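Local coordinates for DNA repair protein rhp9/CRB2 (Schizosaccharomyces pombe, PDB 2FHD), which acts in DNA repair and probably recognises histone H4 according to the methylation state of a lysine, through its tandem tudor domains, at residues A[13-25]-A[119-132]. Residues are numbered along the deposited sequence; the frame is centred on the assembly and turned at random. Where two conformers were deposited one is given.
Sequences LAFFKGYPSFYYP and ISTIYVAPVNIRRF
A single antiparallel bridge between Tyr23 and Val124 joins the two tudor domains of the tandem: Tyr23 of strand 23-32 in the first faces Val124, the residue just after the short strand 122-123 in the second. The pair is of the hydrogen-bonded kind: Tyr23 N gives to Val124 O at 2.8 Å and Val124 N returns the bond to Tyr23 O at 3.0 Å.

Three aromatic rings gather along the bridge. The edge of Tyr123 meets the face of Phe22 in a T-shaped pair, planes at 87° and centroids 5.0 Å apart, with Tyr123 CE1 over the ring centre. Tyr123 CG sits between its own backbone N and carbonyl carbon (chi1 66°), which sets the ring alongside Phe22. Tyr24 keeps nearly parallel to Tyr123 but slides aside with little overlap, its CE1 meeting Tyr123 CB at 3.6 Å. Tyr123 OH is hydrogen-bonded to Gly76 O.

Each tudor unit is an SH3-like barrel of five antiparallel strands, in which strands 11-15 and 69-72 hold equivalent places. Helix 126-129, following the bridge, carries Ile129 to the Tyr23 ring: CG1 stands over one face in a CH-pi contact, 3.9 Å from the centroid and 22° off the normal, while CG2 nears CZ. Phe15 CA lies over the opposite face, so the ring is held between Phe15 of its own unit and Ile129 of helix 126-129. An alanine in place of Tyr23 would probably open a gap between Phe15 and Ile129 and deprive the helix of its aromatic platform. Beside this ring Pro126 CG approaches the edge of the Phe15 ring at 4.1 Å, and Leu13 CD1 packs against both Val124 CG2 and Phe132 CE2.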
loop_
_atom_site.group_PDB
_atom_site.type_symbol
_atom_site.label_atom_id
_atom_site.label_comp_id
_atom_site.label_asym_id
_atom_site.label_seq_id
_atom_site.Cartn_x
_atom_site.Cartn_y
_atom_site.Cartn_z
ATOM N N LEU A 13 4.351 -20.405 3.918
ATOM C CA LEU A 13 5.185 -20.050 5.019
ATOM C C LEU A 13 6.363 -19.294 4.361
ATOM O O LEU A 13 7.058 -19.824 3.480
ATOM C CB LEU A 13 5.646 -21.320 5.760
ATOM C CG LEU A 13 4.548 -22.014 6.604
ATOM C CD1 LEU A 13 4.886 -23.495 6.936
ATOM C CD2 LEU A 13 4.227 -21.257 7.948
ATOM N N ALA A 14 6.553 -18.040 4.735
ATOM C CA ALA A 14 7.467 -17.214 4.041
ATOM C C ALA A 14 8.468 -16.755 5.102
ATOM O O ALA A 14 8.107 -16.535 6.267
ATOM C CB ALA A 14 6.704 -16.047 3.388
ATOM N N PHE A 15 9.734 -16.610 4.706
ATOM C CA PHE A 15 10.773 -16.150 5.631
ATOM C C PHE A 15 10.592 -14.677 5.926
ATOM O O PHE A 15 10.601 -13.876 4.992
ATOM C CB PHE A 15 12.130 -16.334 4.988
ATOM C CG PHE A 15 13.290 -15.815 5.811
ATOM C CD1 PHE A 15 13.704 -16.477 6.962
ATOM C CD2 PHE A 15 13.998 -14.663 5.410
ATOM C CE1 PHE A 15 14.822 -16.009 7.724
ATOM C CE2 PHE A 15 15.116 -14.169 6.186
ATOM C CZ PHE A 15 15.555 -14.872 7.305
ATOM N N PHE A 16 10.455 -14.329 7.197
ATOM C CA PHE A 16 10.351 -12.957 7.599
ATOM C C PHE A 16 11.746 -12.390 7.826
ATOM O O PHE A 16 12.485 -12.833 8.718
ATOM C CB PHE A 16 9.447 -12.811 8.826
ATOM C CG PHE A 16 9.326 -11.394 9.313
ATOM C CD1 PHE A 16 8.552 -10.467 8.615
ATOM C CD2 PHE A 16 10.017 -10.971 10.459
ATOM C CE1 PHE A 16 8.444 -9.112 9.062
ATOM C CE2 PHE A 16 9.909 -9.641 10.919
ATOM C CZ PHE A 16 9.112 -8.706 10.198
ATOM N N LYS A 17 12.069 -11.402 6.982
ATOM C CA LYS A 17 13.426 -10.877 6.748
ATOM C C LYS A 17 13.875 -9.852 7.793
ATOM O O LYS A 17 15.097 -9.596 7.931
ATOM C CB LYS A 17 13.537 -10.304 5.326
ATOM C CG LYS A 17 13.925 -11.370 4.249
ATOM C CD LYS A 17 13.554 -11.060 2.822
ATOM C CE LYS A 17 13.584 -9.609 2.558
ATOM N NZ LYS A 17 13.414 -9.424 1.096
ATOM N N GLY A 18 12.875 -9.297 8.515
ATOM C CA GLY A 18 13.050 -8.488 9.724
ATOM C C GLY A 18 13.467 -9.333 10.919
ATOM O O GLY A 18 13.809 -10.513 10.755
ATOM N N TYR A 19 13.413 -8.759 12.128
ATOM C CA TYR A 19 14.341 -9.238 13.179
ATOM C C TYR A 19 13.952 -9.840 14.536
ATOM O O TYR A 19 14.615 -9.534 15.550
ATOM C CB TYR A 19 15.534 -8.267 13.363
ATOM C CG TYR A 19 16.840 -8.726 12.690
ATOM C CD1 TYR A 19 18.108 -8.285 13.179
ATOM C CD2 TYR A 19 16.812 -9.610 11.582
ATOM C CE1 TYR A 19 19.304 -8.700 12.565
ATOM C CE2 TYR A 19 17.993 -10.027 10.960
ATOM C CZ TYR A 19 19.230 -9.574 11.450
ATOM O OH TYR A 19 20.371 -10.011 10.817
ATOM N N PRO A 20 12.874 -10.651 14.587
ATOM C CA PRO A 20 13.125 -12.091 14.948
ATOM C C PRO A 20 13.004 -12.905 13.589
ATOM O O PRO A 20 11.992 -12.746 12.897
ATOM C CB PRO A 20 11.965 -12.393 15.935
ATOM C CG PRO A 20 10.722 -11.554 15.307
ATOM C CD PRO A 20 11.422 -10.311 14.554
ATOM N N SER A 21 14.004 -13.718 13.216
ATOM C CA SER A 21 13.912 -14.429 11.915
ATOM C C SER A 21 13.243 -15.795 12.008
ATOM O O SER A 21 13.833 -16.743 12.514
ATOM C CB SER A 21 15.245 -14.493 11.114
ATOM O OG SER A 21 16.414 -14.420 11.918
ATOM N N PHE A 22 11.999 -15.869 11.527
ATOM C CA PHE A 22 11.253 -17.109 11.482
ATOM C C PHE A 22 10.493 -17.134 10.171
ATOM O O PHE A 22 10.362 -16.097 9.541
ATOM C CB PHE A 22 10.286 -17.201 12.686
ATOM C CG PHE A 22 10.964 -17.468 13.996
ATOM C CD1 PHE A 22 11.274 -18.776 14.385
ATOM C CD2 PHE A 22 11.253 -16.412 14.897
ATOM C CE1 PHE A 22 11.873 -19.021 15.627
ATOM C CE2 PHE A 22 11.905 -16.671 16.131
ATOM C CZ PHE A 22 12.208 -17.947 16.482
ATOM N N TYR A 23 10.031 -18.303 9.734
ATOM C CA TYR A 23 8.966 -18.441 8.719
ATOM C C TYR A 23 7.578 -18.258 9.313
ATOM O O TYR A 23 7.221 -18.894 10.343
ATOM C CB TYR A 23 8.986 -19.814 8.038
ATOM C CG TYR A 23 10.080 -19.930 6.979
ATOM C CD1 TYR A 23 11.437 -19.945 7.359
ATOM C CD2 TYR A 23 9.779 -20.001 5.628
ATOM C CE1 TYR A 23 12.461 -20.020 6.446
ATOM C CE2 TYR A 23 10.821 -20.068 4.667
ATOM C CZ TYR A 23 12.150 -20.095 5.105
ATOM O OH TYR A 23 13.198 -20.206 4.238
ATOM N N TYR A 24 6.778 -17.420 8.684
ATOM C CA TYR A 24 5.420 -17.227 9.170
ATOM C C TYR A 24 4.406 -17.516 8.078
ATOM O O TYR A 24 4.757 -17.449 6.884
ATOM C CB TYR A 24 5.207 -15.789 9.656
ATOM C CG TYR A 24 5.943 -15.415 10.908
ATOM C CD1 TYR A 24 5.435 -15.672 12.161
ATOM C CD2 TYR A 24 7.159 -14.761 10.837
ATOM C CE1 TYR A 24 6.170 -15.313 13.335
ATOM C CE2 TYR A 24 7.858 -14.383 11.940
ATOM C CZ TYR A 24 7.381 -14.659 13.194
ATOM O OH TYR A 24 8.149 -14.212 14.301
ATOM N N PRO A 25 3.131 -17.740 8.464
ATOM C CA PRO A 25 2.007 -17.841 7.473
ATOM C C PRO A 25 1.855 -16.542 6.627
ATOM O O PRO A 25 1.901 -15.437 7.156
ATOM C CB PRO A 25 0.770 -18.095 8.373
ATOM C CG PRO A 25 1.330 -18.744 9.645
ATOM C CD PRO A 25 2.637 -17.931 9.854
ATOM N N ILE A 119 -4.107 -23.158 13.210
ATOM C CA ILE A 119 -3.028 -23.269 12.227
ATOM C C ILE A 119 -2.374 -21.835 12.028
ATOM O O ILE A 119 -1.123 -21.719 11.836
ATOM C CB ILE A 119 -3.705 -23.890 10.918
ATOM C CG1 ILE A 119 -3.044 -25.168 10.314
ATOM C CG2 ILE A 119 -4.134 -22.861 9.948
ATOM C CD1 ILE A 119 -1.699 -25.119 10.350
ATOM N N SER A 120 -3.161 -20.751 12.151
ATOM C CA SER A 120 -2.631 -19.360 11.954
ATOM C C SER A 120 -1.572 -18.929 12.979
ATOM O O SER A 120 -0.839 -17.938 12.770
ATOM C CB SER A 120 -3.754 -18.325 12.035
ATOM O OG SER A 120 -4.345 -18.259 13.358
ATOM N N THR A 121 -1.457 -19.714 14.046
ATOM C CA THR A 121 -0.564 -19.495 15.218
ATOM C C THR A 121 0.857 -20.146 14.961
ATOM O O THR A 121 1.843 -19.883 15.633
ATOM C CB THR A 121 -1.396 -20.166 16.374
ATOM O OG1 THR A 121 -1.896 -19.249 17.363
ATOM C CG2 THR A 121 -0.930 -21.425 16.812
ATOM N N ILE A 122 0.960 -20.983 13.947
ATOM C CA ILE A 122 2.231 -21.593 13.589
ATOM C C ILE A 122 3.309 -20.627 13.174
ATOM O O ILE A 122 3.074 -19.649 12.448
ATOM C CB ILE A 122 2.010 -22.655 12.464
ATOM C CG1 ILE A 122 1.088 -23.760 12.992
ATOM C CG2 ILE A 122 3.331 -23.241 11.863
ATOM C CD1 ILE A 122 1.628 -24.609 14.170
ATOM N N TYR A 123 4.534 -20.923 13.594
ATOM C CA TYR A 123 5.701 -20.269 13.002
ATOM C C TYR A 123 6.827 -21.253 13.078
ATOM O O TYR A 123 6.735 -22.234 13.823
ATOM C CB TYR A 123 6.036 -18.944 13.662
ATOM C CG TYR A 123 6.496 -19.019 15.124
ATOM C CD1 TYR A 123 7.836 -18.881 15.463
ATOM C CD2 TYR A 123 5.567 -19.225 16.167
ATOM C CE1 TYR A 123 8.270 -18.934 16.813
ATOM C CE2 TYR A 123 5.984 -19.283 17.515
ATOM C CZ TYR A 123 7.337 -19.118 17.823
ATOM O OH TYR A 123 7.731 -19.160 19.160
ATOM N N VAL A 124 7.851 -21.061 12.243
ATOM C CA VAL A 124 8.824 -22.121 12.012
ATOM C C VAL A 124 10.242 -21.602 11.968
ATOM O O VAL A 124 10.529 -20.591 11.308
ATOM C CB VAL A 124 8.502 -22.983 10.741
ATOM C CG1 VAL A 124 9.269 -24.324 10.823
ATOM C CG2 VAL A 124 7.032 -23.293 10.660
ATOM N N ALA A 125 11.128 -22.277 12.698
ATOM C CA ALA A 125 12.495 -21.928 12.653
ATOM C C ALA A 125 13.060 -22.302 11.287
ATOM O O ALA A 125 12.818 -23.404 10.780
ATOM C CB ALA A 125 13.243 -22.615 13.741
ATOM N N PRO A 126 13.844 -21.395 10.703
ATOM C CA PRO A 126 14.554 -21.796 9.488
ATOM C C PRO A 126 15.297 -23.168 9.578
ATOM O O PRO A 126 15.316 -23.890 8.567
ATOM C CB PRO A 126 15.556 -20.610 9.268
ATOM C CG PRO A 126 14.870 -19.435 9.912
ATOM C CD PRO A 126 14.179 -20.004 11.129
ATOM N N VAL A 127 15.939 -23.529 10.722
ATOM C CA VAL A 127 16.595 -24.871 10.776
ATOM C C VAL A 127 15.600 -26.007 10.675
ATOM O O VAL A 127 15.894 -27.087 10.220
ATOM C CB VAL A 127 17.513 -25.160 12.044
ATOM C CG1 VAL A 127 18.834 -24.478 11.960
ATOM C CG2 VAL A 127 16.819 -24.928 13.348
ATOM N N ASN A 128 14.376 -25.759 11.099
ATOM C CA ASN A 128 13.355 -26.775 10.979
ATOM C C ASN A 128 12.781 -26.845 9.598
ATOM O O ASN A 128 12.495 -27.912 9.122
ATOM C CB ASN A 128 12.327 -26.522 12.031
ATOM C CG ASN A 128 12.866 -26.880 13.389
ATOM O OD1 ASN A 128 13.284 -28.036 13.610
ATOM N ND2 ASN A 128 12.951 -25.919 14.269
ATOM N N ILE A 129 12.681 -25.702 8.934
ATOM C CA ILE A 129 12.213 -25.622 7.568
ATOM C C ILE A 129 13.136 -26.378 6.557
ATOM O O ILE A 129 12.658 -26.850 5.523
ATOM C CB ILE A 129 11.996 -24.099 7.097
ATOM C CG1 ILE A 129 10.668 -23.570 7.621
ATOM C CG2 ILE A 129 12.050 -24.014 5.536
ATOM C CD1 ILE A 129 9.412 -24.192 6.853
ATOM N N ARG A 130 14.428 -26.498 6.855
ATOM C CA ARG A 130 15.319 -27.166 5.905
ATOM C C ARG A 130 14.983 -28.646 5.749
ATOM O O ARG A 130 15.289 -29.299 4.712
ATOM C CB ARG A 130 16.834 -26.853 6.128
ATOM C CG ARG A 130 17.399 -27.204 7.441
ATOM C CD ARG A 130 18.948 -26.972 7.476
ATOM N NE ARG A 130 19.699 -28.214 7.141
ATOM C CZ ARG A 130 20.506 -28.256 6.109
ATOM N NH1 ARG A 130 20.614 -27.132 5.419
ATOM N NH2 ARG A 130 21.170 -29.371 5.757
ATOM N N ARG A 131 14.222 -29.156 6.700
ATOM C CA ARG A 131 13.806 -30.536 6.582
ATOM C C ARG A 131 12.364 -30.786 6.095
ATOM O O ARG A 131 11.933 -31.881 5.953
ATOM C CB ARG A 131 14.239 -31.288 7.831
ATOM C CG ARG A 131 15.869 -31.069 8.061
ATOM C CD ARG A 131 16.792 -31.655 6.897
ATOM N NE ARG A 131 17.028 -33.099 7.030
ATOM C CZ ARG A 131 16.506 -34.064 6.247
ATOM N NH1 ARG A 131 15.692 -33.800 5.200
ATOM N NH2 ARG A 131 16.809 -35.335 6.502
ATOM N N PHE A 132 11.657 -29.747 5.728
ATOM C CA PHE A 132 10.393 -29.909 5.078
ATOM C C PHE A 132 10.598 -30.436 3.654
ATOM O O PHE A 132 11.089 -29.742 2.799
ATOM C CB PHE A 132 9.695 -28.558 5.036
ATOM C CG PHE A 132 9.013 -28.161 6.328
ATOM C CD1 PHE A 132 9.564 -28.458 7.553
ATOM C CD2 PHE A 132 7.833 -27.441 6.304
ATOM C CE1 PHE A 132 8.953 -28.068 8.720
ATOM C CE2 PHE A 132 7.221 -27.030 7.501
ATOM C CZ PHE A 132 7.800 -27.328 8.681
#